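Local structure of uncharacterized RNA methyltransferase pyrab10780 (Pyrococcus abyssi, 2JJQ) at residues R257-D262 with Q277-V282; D262-P267 with V332-V337; S269-N274 with S299-F304. The protein methylates uridine 54 of tRNA at carbon 5 of the base, using S-adenosyl-L-methionine as methyl donor and releasing S-adenosyl-L-homocysteine. All coordinates share one frame; numbering follows the deposited sequence.

Read from the N terminus, the hairpin of strands 254-258 and 261-265 comes first, and it serves both contact 1 and contact 2. Contact 1 closes a short loop of 14 residues by setting the hairpin turn on helix 275-288. Contact 2 closes a longer one of 64 residues, joining strand 261-265 to the end of helix 322-335. The two share Asp262, and their segments alternate along the chain. Contact 3, closing a loop of 24 residues, joins the loop 269-274 to the glycine-containing loop 299-302 and first residues of helix 303-310; it is nested within contact 2 and crosses contact 1. Together they bind hairpin, three helices and S-adenosyl-L-homocysteine pocket into one unit.

Contact 1: R257-D262 with Q277-V282; sequences RLDDVD and QAVNLV
Leu258 carries CG anti to its carbonyl carbon (chi1 -53°) and an extended chi2 (-171°), which sends its forked end from the hairpin onto helix 275-288, where Val279, Ala278 and Val282 receive it. Val279 has CG1 anti to the backbone N (chi1 171°), so that its two methyls serve different partners. CG2 meets Leu258 CD2 at 3.8 Å, the two side chains running antiparallel alongside one another. CG1 turns to the neighbouring turn residue and lies 3.7 Å from Asp259 OD1. The other branch of the leucine, CD1, packs 3.8 Å from Val282 CG1, the two side chains set nearly perpendicular, and 4.1 Å from Ala278 CB.

The backbone that presents these groups is a type II' turn from Leu258 to Val261, closed by bonds in both directions between its end residues, Leu258 N to Val261 O at 2.9 Å and Val261 N to Leu258 O at 3.0 Å. Behind it Arg257 NE holds Asp262 OD1 in a salt bridge of 2.6 Å across the hairpin, on the side away from the helix.

The carboxylate of Asp259 only brushes Val279; its polar partners lie outside the two segments: OD1 forms a salt bridge with Arg283, further along the same helix, and OD2 hydrogen-bonds to Tyr307 OH. No hydrogen bond links the two segments themselves. Their adhesion is therefore apolar, a leucine fork on a valine-alanine helix face, while the charge of Asp259, paired with Arg283, gives the turn a polar tie to helix 275-288 just past residues 277-282.

Contact 2: D262-P267 with V332-V337; sequences DYLIHP and VEINNV
Two hydrogen bonds between Asn335 and the backbone of Asp262 form the polar half of this contact. The carboxamide of Asn335 reads both the N-H and the C=O of a single strand residue. Its OD1 accepts from Asp262 N at 2.9 Å, with the donor in the carbonyl plane and on a lone pair, and its ND2 donates to Asp262 O at 2.7 Å. The second bond is almost straight (177°), with the oxygen lying in the amide plane of Asn335. Being gripped at both ends, the amide has its rotation about chi2 fixed and its N and O ends distinguished. ND2 also bonds to Asn331 O one turn back in the helix.

The apolar half is built on Ile334. Its CG1 occupies the position between backbone N and carbonyl carbon (chi1 66°), and from there the extended chain carries CD1 to the strand. That methyl settles 3.6 Å from Asp262 CB and 3.7 Å from Leu264 CG. The side chains of Leu264 and Ile334 meet end on, and a second, looser touch joins Leu264 CD1 with Ile334 CG2 at 4.1 Å.

Asn336, with positive phi, forms a Schellman motif just after Asn335, so the gripping asparagine lies in the last turn. Asn331 OD1 takes Leu264 N, which means that helix 322-335 meets the polar edge of strand 261-265 through two asparagines a turn apart. The strand's other edge pairs antiparallel with strand 254-258, Tyr263 bonding to Glu256 and Ile265 to Ile254. Tyr263 itself turns from helix 322-335 toward helix 303-310, where its hydroxyl bonds to Thr303 O.

Contact 3: S269-N274 with S299-F304; sequences SFFQTN and SGVGTF. With SAH (S-adenosyl-L-homocysteine), chain B.
Val301 straddles the carbonyl oxygen of Phe270, with CG1 at 3.6 Å and CG2 at 3.7 Å from Phe270 O. The same valine presents CG2 to the ring edge of Phe271, 4.3 Å from CD1 and near the ring plane. Ser269 CB adds a looser touch on CG1. Phe270 meets the valine through its carbonyl alone, Phe271 through its ring edge.

Phe270, Gln272, Thr303 and Phe304 surround the carboxylate of S-adenosyl-L-homocysteine. Phe270, with CG anti to the backbone N, sets its edge against the ligand, and the carboxylate O lies in the ring plane 3.8 Å from CD2. Phe304 offers a face instead, over which OXT sits. Gln272 and Thr303, which bind S-adenosyl-L-methionine, here hold the product's carboxylate end. Gln272 bends at chi2 (-77°), folding its amide so that NE2 donates to OXT at 3.0 Å, while Thr303 OG1 donates to the same oxygen at 2.9 Å. Their aliphatic parts also touch, Gln272 CG 4.3 Å from Thr303 CG2.

Two waters lie at the remaining oxygen. One accepts from Val301 N and donates to Phe270 O, rather distantly, and to the ligand O. The second accepts from Gln272 N and donates to Thr303 OG1; its unusually short approach to that O is doubtful. Ligand and solvent thus complete a joint that no direct hydrogen bond spans.

The 299-302 loop follows strand 293-297, between strands 356-359 and 314-319, and leads into helix 303-310, as the glycine-rich loop does in class I methyltransferases; Gly300 N bonds to Asp319 at the end of strand 314-319. Helix 275-288, which begins just after Asn274, packs on Gln272, Thr303 and Phe304, while helix 322-335 touches Ser269 and Val301.

Contact 1: R257-D262 with Q277-V282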
loop_
_atom_site.group_PDB
_atom_site.type_symbol
_atom_site.label_atom_id
_atom_site.label_comp_id
_atom_site.label_asym_id
_atom_site.label_seq_id
_atom_site.Cartn_x
_atom_site.Cartn_y
_atom_site.Cartn_z
ATOM N N ARG A 257 14.835 -4.400 -4.774
ATOM C CA ARG A 257 15.392 -4.044 -6.064
ATOM C C ARG A 257 14.330 -4.134 -7.138
ATOM O O ARG A 257 13.672 -5.193 -7.274
ATOM C CB ARG A 257 16.564 -4.998 -6.391
ATOM C CG ARG A 257 17.056 -4.846 -7.800
ATOM C CD ARG A 257 18.362 -5.635 -7.986
ATOM N NE ARG A 257 19.464 -4.770 -7.621
ATOM C CZ ARG A 257 20.369 -4.359 -8.510
ATOM N NH1 ARG A 257 20.303 -4.812 -9.762
ATOM N NH2 ARG A 257 21.341 -3.537 -8.156
ATOM N N LEU A 258 14.125 -3.027 -7.875
ATOM C CA LEU A 258 13.224 -3.036 -9.053
ATOM C C LEU A 258 14.066 -2.964 -10.304
ATOM O O LEU A 258 14.695 -1.944 -10.574
ATOM C CB LEU A 258 12.296 -1.804 -9.002
ATOM C CG LEU A 258 11.512 -1.659 -7.658
ATOM C CD1 LEU A 258 10.454 -0.507 -7.892
ATOM C CD2 LEU A 258 10.829 -2.955 -7.259
ATOM N N ASP A 259 14.090 -4.062 -11.053
ATOM C CA ASP A 259 15.021 -4.203 -12.180
ATOM C C ASP A 259 16.479 -4.016 -11.680
ATOM O O ASP A 259 17.005 -4.866 -10.912
ATOM C CB ASP A 259 14.620 -3.272 -13.320
ATOM C CG ASP A 259 13.339 -3.720 -14.022
ATOM O OD1 ASP A 259 13.005 -4.937 -14.000
ATOM O OD2 ASP A 259 12.643 -2.862 -14.607
ATOM N N ASP A 260 17.143 -2.921 -12.061
ATOM C CA ASP A 260 18.514 -2.702 -11.606
ATOM C C ASP A 260 18.621 -1.584 -10.567
ATOM O O ASP A 260 19.730 -1.057 -10.325
ATOM C CB ASP A 260 19.401 -2.363 -12.798
ATOM C CG ASP A 260 18.904 -1.162 -13.614
ATOM O OD1 ASP A 260 17.753 -0.711 -13.487
ATOM O OD2 ASP A 260 19.694 -0.669 -14.444
ATOM N N VAL A 261 17.479 -1.138 -10.020
ATOM C CA VAL A 261 17.535 0.015 -9.112
ATOM C C VAL A 261 17.283 -0.440 -7.675
ATOM O O VAL A 261 16.273 -1.128 -7.452
ATOM C CB VAL A 261 16.461 1.051 -9.546
ATOM C CG1 VAL A 261 16.457 2.214 -8.604
ATOM C CG2 VAL A 261 16.735 1.509 -11.021
ATOM N N ASP A 262 18.172 -0.099 -6.728
ATOM C CA ASP A 262 18.026 -0.529 -5.336
ATOM C C ASP A 262 17.326 0.590 -4.551
ATOM O O ASP A 262 17.509 1.779 -4.870
ATOM C CB ASP A 262 19.401 -0.778 -4.723
ATOM C CG ASP A 262 20.003 -2.121 -5.123
ATOM O OD1 ASP A 262 19.315 -2.987 -5.709
ATOM O OD2 ASP A 262 21.183 -2.309 -4.796
ATOM N N GLN A 277 4.292 -5.848 -8.717
ATOM C CA GLN A 277 3.631 -4.806 -9.533
ATOM C C GLN A 277 4.414 -3.531 -9.520
ATOM O O GLN A 277 4.279 -2.727 -10.441
ATOM C CB GLN A 277 2.349 -4.380 -8.932
ATOM C CG GLN A 277 1.161 -4.935 -9.438
ATOM C CD GLN A 277 0.855 -4.858 -10.957
ATOM O OE1 GLN A 277 1.678 -4.585 -11.873
ATOM N NE2 GLN A 277 -0.362 -5.251 -11.202
ATOM N N ALA A 278 5.161 -3.281 -8.439
ATOM C CA ALA A 278 5.945 -2.044 -8.371
ATOM C C ALA A 278 6.886 -2.016 -9.577
ATOM O O ALA A 278 7.211 -0.952 -10.068
ATOM C CB ALA A 278 6.720 -2.001 -7.075
ATOM N N VAL A 279 7.386 -3.184 -9.985
ATOM C CA VAL A 279 8.293 -3.267 -11.139
ATOM C C VAL A 279 7.508 -2.754 -12.361
ATOM O O VAL A 279 8.025 -1.939 -13.141
ATOM C CB VAL A 279 8.826 -4.691 -11.355
ATOM C CG1 VAL A 279 9.578 -4.789 -12.684
ATOM C CG2 VAL A 279 9.758 -5.075 -10.161
ATOM N N ASN A 280 6.280 -3.237 -12.546
ATOM C CA ASN A 280 5.493 -2.757 -13.717
ATOM C C ASN A 280 5.202 -1.252 -13.614
ATOM O O ASN A 280 5.187 -0.553 -14.617
ATOM C CB ASN A 280 4.191 -3.518 -13.807
ATOM C CG ASN A 280 4.393 -4.936 -14.268
ATOM O OD1 ASN A 280 5.433 -5.271 -14.884
ATOM N ND2 ASN A 280 3.413 -5.782 -14.010
ATOM N N LEU A 281 4.969 -0.777 -12.391
ATOM C CA LEU A 281 4.604 0.641 -12.170
ATOM C C LEU A 281 5.756 1.569 -12.543
ATOM O O LEU A 281 5.574 2.532 -13.289
ATOM C CB LEU A 281 4.198 0.798 -10.682
ATOM C CG LEU A 281 3.826 2.201 -10.222
ATOM C CD1 LEU A 281 2.642 2.647 -11.067
ATOM C CD2 LEU A 281 3.513 2.101 -8.727
ATOM N N VAL A 282 6.979 1.273 -12.089
ATOM C CA VAL A 282 8.122 2.158 -12.445
ATOM C C VAL A 282 8.430 2.046 -13.935
ATOM O O VAL A 282 8.796 3.020 -14.539
ATOM C CB VAL A 282 9.400 1.929 -11.595
ATOM C CG1 VAL A 282 9.081 2.222 -10.134
ATOM C CG2 VAL A 282 9.941 0.480 -11.695
#

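Contact 2: D262-P267 with V332-V337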
loop_
_atom_site.group_PDB
_atom_site.type_symbol
_atom_site.label_atom_id
_atom_site.label_comp_id
_atom_site.label_asym_id
_atom_site.label_seq_id
_atom_site.Cartn_x
_atom_site.Cartn_y
_atom_site.Cartn_z
ATOM N N ASP A 262 18.172 -0.099 -6.728
ATOM C CA ASP A 262 18.026 -0.529 -5.336
ATOM C C ASP A 262 17.326 0.590 -4.551
ATOM O O ASP A 262 17.509 1.779 -4.870
ATOM C CB ASP A 262 19.401 -0.778 -4.723
ATOM C CG ASP A 262 20.003 -2.121 -5.123
ATOM O OD1 ASP A 262 19.315 -2.987 -5.709
ATOM O OD2 ASP A 262 21.183 -2.309 -4.796
ATOM N N TYR A 263 16.537 0.206 -3.546
ATOM C CA TYR A 263 15.834 1.130 -2.686
ATOM C C TYR A 263 16.012 0.649 -1.257
ATOM O O TYR A 263 15.693 -0.513 -0.957
ATOM C CB TYR A 263 14.346 1.166 -2.986
ATOM C CG TYR A 263 14.005 1.612 -4.391
ATOM C CD1 TYR A 263 13.858 2.955 -4.674
ATOM C CD2 TYR A 263 13.862 0.688 -5.434
ATOM C CE1 TYR A 263 13.549 3.389 -5.961
ATOM C CE2 TYR A 263 13.533 1.116 -6.767
ATOM C CZ TYR A 263 13.364 2.477 -6.986
ATOM O OH TYR A 263 13.029 2.961 -8.228
ATOM N N LEU A 264 16.468 1.551 -0.398
ATOM C CA LEU A 264 16.688 1.238 1.008
ATOM C C LEU A 264 15.371 1.208 1.720
ATOM O O LEU A 264 14.523 2.085 1.486
ATOM C CB LEU A 264 17.559 2.335 1.659
ATOM C CG LEU A 264 18.959 2.309 0.996
ATOM C CD1 LEU A 264 19.717 3.634 1.392
ATOM C CD2 LEU A 264 19.781 1.070 1.358
ATOM N N ILE A 265 15.194 0.221 2.589
ATOM C CA ILE A 265 13.979 0.074 3.355
ATOM C C ILE A 265 14.376 0.301 4.822
ATOM O O ILE A 265 15.283 -0.358 5.317
ATOM C CB ILE A 265 13.369 -1.380 3.214
ATOM C CG1 ILE A 265 12.929 -1.708 1.772
ATOM C CG2 ILE A 265 12.149 -1.511 4.116
ATOM C CD1 ILE A 265 12.215 -0.600 1.168
ATOM N N HIS A 266 13.649 1.184 5.494
ATOM C CA HIS A 266 13.804 1.496 6.899
ATOM C C HIS A 266 12.457 1.215 7.599
ATOM O O HIS A 266 11.409 1.304 6.988
ATOM C CB HIS A 266 14.183 2.983 6.979
ATOM C CG HIS A 266 14.404 3.498 8.371
ATOM N ND1 HIS A 266 13.373 3.922 9.175
ATOM C CD2 HIS A 266 15.533 3.651 9.096
ATOM C CE1 HIS A 266 13.849 4.318 10.341
ATOM N NE2 HIS A 266 15.164 4.172 10.314
ATOM N N PRO A 267 12.472 0.897 8.894
ATOM C CA PRO A 267 11.203 0.558 9.511
ATOM C C PRO A 267 10.194 1.639 9.349
ATOM O O PRO A 267 9.016 1.311 9.221
ATOM C CB PRO A 267 11.530 0.452 10.993
ATOM C CG PRO A 267 12.925 0.131 11.033
ATOM C CD PRO A 267 13.596 0.770 9.835
ATOM N N VAL A 332 19.625 7.864 -4.049
ATOM C CA VAL A 332 20.430 8.416 -5.134
ATOM C C VAL A 332 21.883 7.911 -4.961
ATOM O O VAL A 332 22.537 7.481 -5.922
ATOM C CB VAL A 332 20.377 9.960 -5.114
ATOM C CG1 VAL A 332 21.473 10.571 -6.095
ATOM C CG2 VAL A 332 18.977 10.433 -5.535
ATOM N N GLU A 333 22.390 8.010 -3.729
ATOM C CA GLU A 333 23.770 7.662 -3.446
ATOM C C GLU A 333 24.073 6.184 -3.764
ATOM O O GLU A 333 25.052 5.888 -4.457
ATOM C CB GLU A 333 24.125 8.020 -1.984
ATOM C CG GLU A 333 24.178 9.556 -1.704
ATOM C CD GLU A 333 23.930 9.941 -0.203
ATOM O OE1 GLU A 333 23.938 9.048 0.677
ATOM O OE2 GLU A 333 23.712 11.155 0.065
ATOM N N ILE A 334 23.272 5.255 -3.227
ATOM C CA ILE A 334 23.563 3.856 -3.420
ATOM C C ILE A 334 23.413 3.390 -4.877
ATOM O O ILE A 334 23.999 2.353 -5.280
ATOM C CB ILE A 334 22.724 2.915 -2.535
ATOM C CG1 ILE A 334 21.245 2.977 -2.917
ATOM C CG2 ILE A 334 22.954 3.218 -1.025
ATOM C CD1 ILE A 334 20.462 1.771 -2.387
ATOM N N ASN A 335 22.612 4.114 -5.668
ATOM C CA ASN A 335 22.496 3.766 -7.099
ATOM C C ASN A 335 23.429 4.542 -8.025
ATOM O O ASN A 335 23.435 4.282 -9.247
ATOM C CB ASN A 335 21.065 4.039 -7.570
ATOM C CG ASN A 335 20.112 3.037 -7.023
ATOM O OD1 ASN A 335 20.106 1.866 -7.455
ATOM N ND2 ASN A 335 19.309 3.447 -6.055
ATOM N N ASN A 336 24.164 5.493 -7.455
ATOM C CA ASN A 336 25.181 6.230 -8.202
ATOM C C ASN A 336 24.572 6.966 -9.377
ATOM O O ASN A 336 25.101 6.918 -10.515
ATOM C CB ASN A 336 26.241 5.247 -8.692
ATOM C CG ASN A 336 27.055 4.669 -7.540
ATOM O OD1 ASN A 336 27.221 3.438 -7.408
ATOM N ND2 ASN A 336 27.534 5.558 -6.663
ATOM N N VAL A 337 23.442 7.630 -9.113
ATOM C CA VAL A 337 22.784 8.431 -10.134
ATOM C C VAL A 337 22.862 9.890 -9.692
ATOM O O VAL A 337 23.297 10.202 -8.569
ATOM C CB VAL A 337 21.281 8.003 -10.362
ATOM C CG1 VAL A 337 21.180 6.615 -10.980
ATOM C CG2 VAL A 337 20.511 8.068 -9.028
#

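Contact 3: S269-N274 with S299-F304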
loop_
_atom_site.group_PDB
_atom_site.type_symbol
_atom_site.label_atom_id
_atom_site.label_comp_id
_atom_site.label_asym_id
_atom_site.label_seq_id
_atom_site.Cartn_x
_atom_site.Cartn_y
_atom_site.Cartn_z
ATOM N N SER A 269 9.998 4.136 6.856
ATOM C CA SER A 269 9.888 4.765 5.530
ATOM C C SER A 269 8.845 3.984 4.717
ATOM O O SER A 269 8.685 2.770 4.885
ATOM C CB SER A 269 11.266 4.766 4.779
ATOM O OG SER A 269 11.693 3.414 4.610
ATOM N N PHE A 270 8.131 4.677 3.829
ATOM C CA PHE A 270 7.071 4.009 3.012
ATOM C C PHE A 270 7.730 3.444 1.756
ATOM O O PHE A 270 8.630 4.068 1.214
ATOM C CB PHE A 270 5.963 4.988 2.621
ATOM C CG PHE A 270 5.028 4.438 1.571
ATOM C CD1 PHE A 270 4.005 3.576 1.933
ATOM C CD2 PHE A 270 5.253 4.678 0.217
ATOM C CE1 PHE A 270 3.171 3.033 0.961
ATOM C CE2 PHE A 270 4.413 4.138 -0.754
ATOM C CZ PHE A 270 3.388 3.332 -0.390
ATOM N N PHE A 271 7.299 2.269 1.307
ATOM C CA PHE A 271 7.712 1.745 -0.009
ATOM C C PHE A 271 6.463 1.010 -0.601
ATOM O O PHE A 271 5.653 0.429 0.166
ATOM C CB PHE A 271 8.893 0.752 0.112
ATOM C CG PHE A 271 9.497 0.400 -1.245
ATOM C CD1 PHE A 271 10.242 1.338 -1.935
ATOM C CD2 PHE A 271 9.245 -0.834 -1.838
ATOM C CE1 PHE A 271 10.768 1.049 -3.213
ATOM C CE2 PHE A 271 9.784 -1.131 -3.127
ATOM C CZ PHE A 271 10.525 -0.176 -3.794
ATOM N N GLN A 272 6.258 1.119 -1.921
ATOM C CA GLN A 272 5.132 0.436 -2.510
ATOM C C GLN A 272 5.054 -1.003 -1.917
ATOM O O GLN A 272 6.082 -1.700 -1.826
ATOM C CB GLN A 272 5.316 0.331 -4.032
ATOM C CG GLN A 272 5.659 1.661 -4.704
ATOM C CD GLN A 272 4.415 2.461 -4.801
ATOM O OE1 GLN A 272 3.316 1.897 -4.772
ATOM N NE2 GLN A 272 4.551 3.785 -4.881
ATOM N N THR A 273 3.846 -1.458 -1.569
ATOM C CA THR A 273 3.701 -2.716 -0.819
ATOM C C THR A 273 3.708 -3.977 -1.676
ATOM O O THR A 273 3.835 -5.060 -1.132
ATOM C CB THR A 273 2.444 -2.724 0.028
ATOM O OG1 THR A 273 1.315 -2.450 -0.817
ATOM C CG2 THR A 273 2.529 -1.614 1.086
ATOM N N ASN A 274 3.511 -3.840 -2.980
ATOM C CA ASN A 274 3.500 -5.002 -3.867
ATOM C C ASN A 274 4.734 -4.912 -4.755
ATOM O O ASN A 274 4.775 -4.179 -5.724
ATOM C CB ASN A 274 2.175 -5.042 -4.636
ATOM C CG ASN A 274 2.102 -6.177 -5.644
ATOM O OD1 ASN A 274 3.123 -6.762 -6.049
ATOM N ND2 ASN A 274 0.884 -6.431 -6.126
ATOM N N SER A 299 7.354 12.855 -4.364
ATOM C CA SER A 299 8.310 11.744 -4.707
ATOM C C SER A 299 8.366 10.666 -3.658
ATOM O O SER A 299 8.859 9.562 -3.908
ATOM C CB SER A 299 9.724 12.296 -4.868
ATOM O OG SER A 299 10.199 12.790 -3.619
ATOM N N GLY A 300 7.947 10.979 -2.437
ATOM C CA GLY A 300 8.273 10.047 -1.343
ATOM C C GLY A 300 9.752 9.739 -1.380
ATOM O O GLY A 300 10.594 10.635 -1.576
ATOM N N VAL A 301 10.072 8.463 -1.181
ATOM C CA VAL A 301 11.471 8.023 -1.155
ATOM C C VAL A 301 12.063 7.896 -2.563
ATOM O O VAL A 301 13.194 7.476 -2.710
ATOM C CB VAL A 301 11.573 6.673 -0.470
ATOM C CG1 VAL A 301 11.041 6.764 1.002
ATOM C CG2 VAL A 301 10.855 5.583 -1.280
ATOM N N GLY A 302 11.310 8.295 -3.590
ATOM C CA GLY A 302 11.931 8.529 -4.925
ATOM C C GLY A 302 11.770 7.340 -5.874
ATOM O O GLY A 302 12.519 7.186 -6.858
ATOM N N THR A 303 10.779 6.529 -5.587
ATOM C CA THR A 303 10.496 5.335 -6.387
ATOM C C THR A 303 10.583 5.651 -7.883
ATOM O O THR A 303 11.356 5.021 -8.620
ATOM C CB THR A 303 9.150 4.740 -6.078
ATOM O OG1 THR A 303 8.929 4.685 -4.656
ATOM C CG2 THR A 303 9.153 3.293 -6.616
ATOM N N PHE A 304 9.825 6.639 -8.329
ATOM C CA PHE A 304 9.857 6.984 -9.767
ATOM C C PHE A 304 11.129 7.708 -10.136
ATOM O O PHE A 304 11.777 7.375 -11.100
ATOM C CB PHE A 304 8.630 7.835 -10.140
ATOM C CG PHE A 304 7.333 7.165 -9.797
ATOM C CD1 PHE A 304 7.108 5.864 -10.218
ATOM C CD2 PHE A 304 6.335 7.825 -9.124
ATOM C CE1 PHE A 304 5.948 5.218 -9.895
ATOM C CE2 PHE A 304 5.138 7.175 -8.801
ATOM C CZ PHE A 304 4.948 5.881 -9.159
HETATM N N SAH B . 5.618 8.557 -5.307
HETATM C CA SAH B . 5.772 8.113 -3.882
HETATM C CB SAH B . 4.414 7.993 -3.193
HETATM C CG SAH B . 3.706 9.321 -3.043
HETATM S SD SAH B . 2.548 9.148 -1.675
HETATM C C SAH B . 6.405 6.741 -3.888
HETATM O O SAH B . 6.827 6.183 -2.863
HETATM O OXT SAH B . 6.479 6.141 -4.951
HETATM C "C5'" SAH B . 2.055 10.850 -1.570
HETATM C "C4'" SAH B . 3.219 11.708 -1.041
HETATM O "O4'" SAH B . 2.802 13.075 -0.781
HETATM C "C3'" SAH B . 3.819 11.218 0.276
HETATM O "O3'" SAH B . 5.202 10.877 0.053
HETATM C "C2'" SAH B . 3.635 12.409 1.250
HETATM O "O2'" SAH B . 4.711 12.634 2.166
HETATM C "C1'" SAH B . 3.551 13.594 0.335
HETATM N N9 SAH B . 2.686 14.707 0.712
HETATM C C8 SAH B . 1.504 14.661 1.373
HETATM N N7 SAH B . 0.969 15.911 1.403
HETATM C C5 SAH B . 1.787 16.739 0.733
HETATM C C6 SAH B . 1.815 18.173 0.379
HETATM N N6 SAH B . 0.787 18.949 0.804
HETATM N N1 SAH B . 2.889 18.623 -0.349
HETATM C C2 SAH B . 3.897 17.817 -0.748
HETATM N N3 SAH B . 3.926 16.513 -0.439
HETATM C C4 SAH B . 2.918 15.945 0.265
HETATM O O HOH W 1 7.790 6.806 -0.413
HETATM O O HOH W 2 7.542 3.767 -2.701
#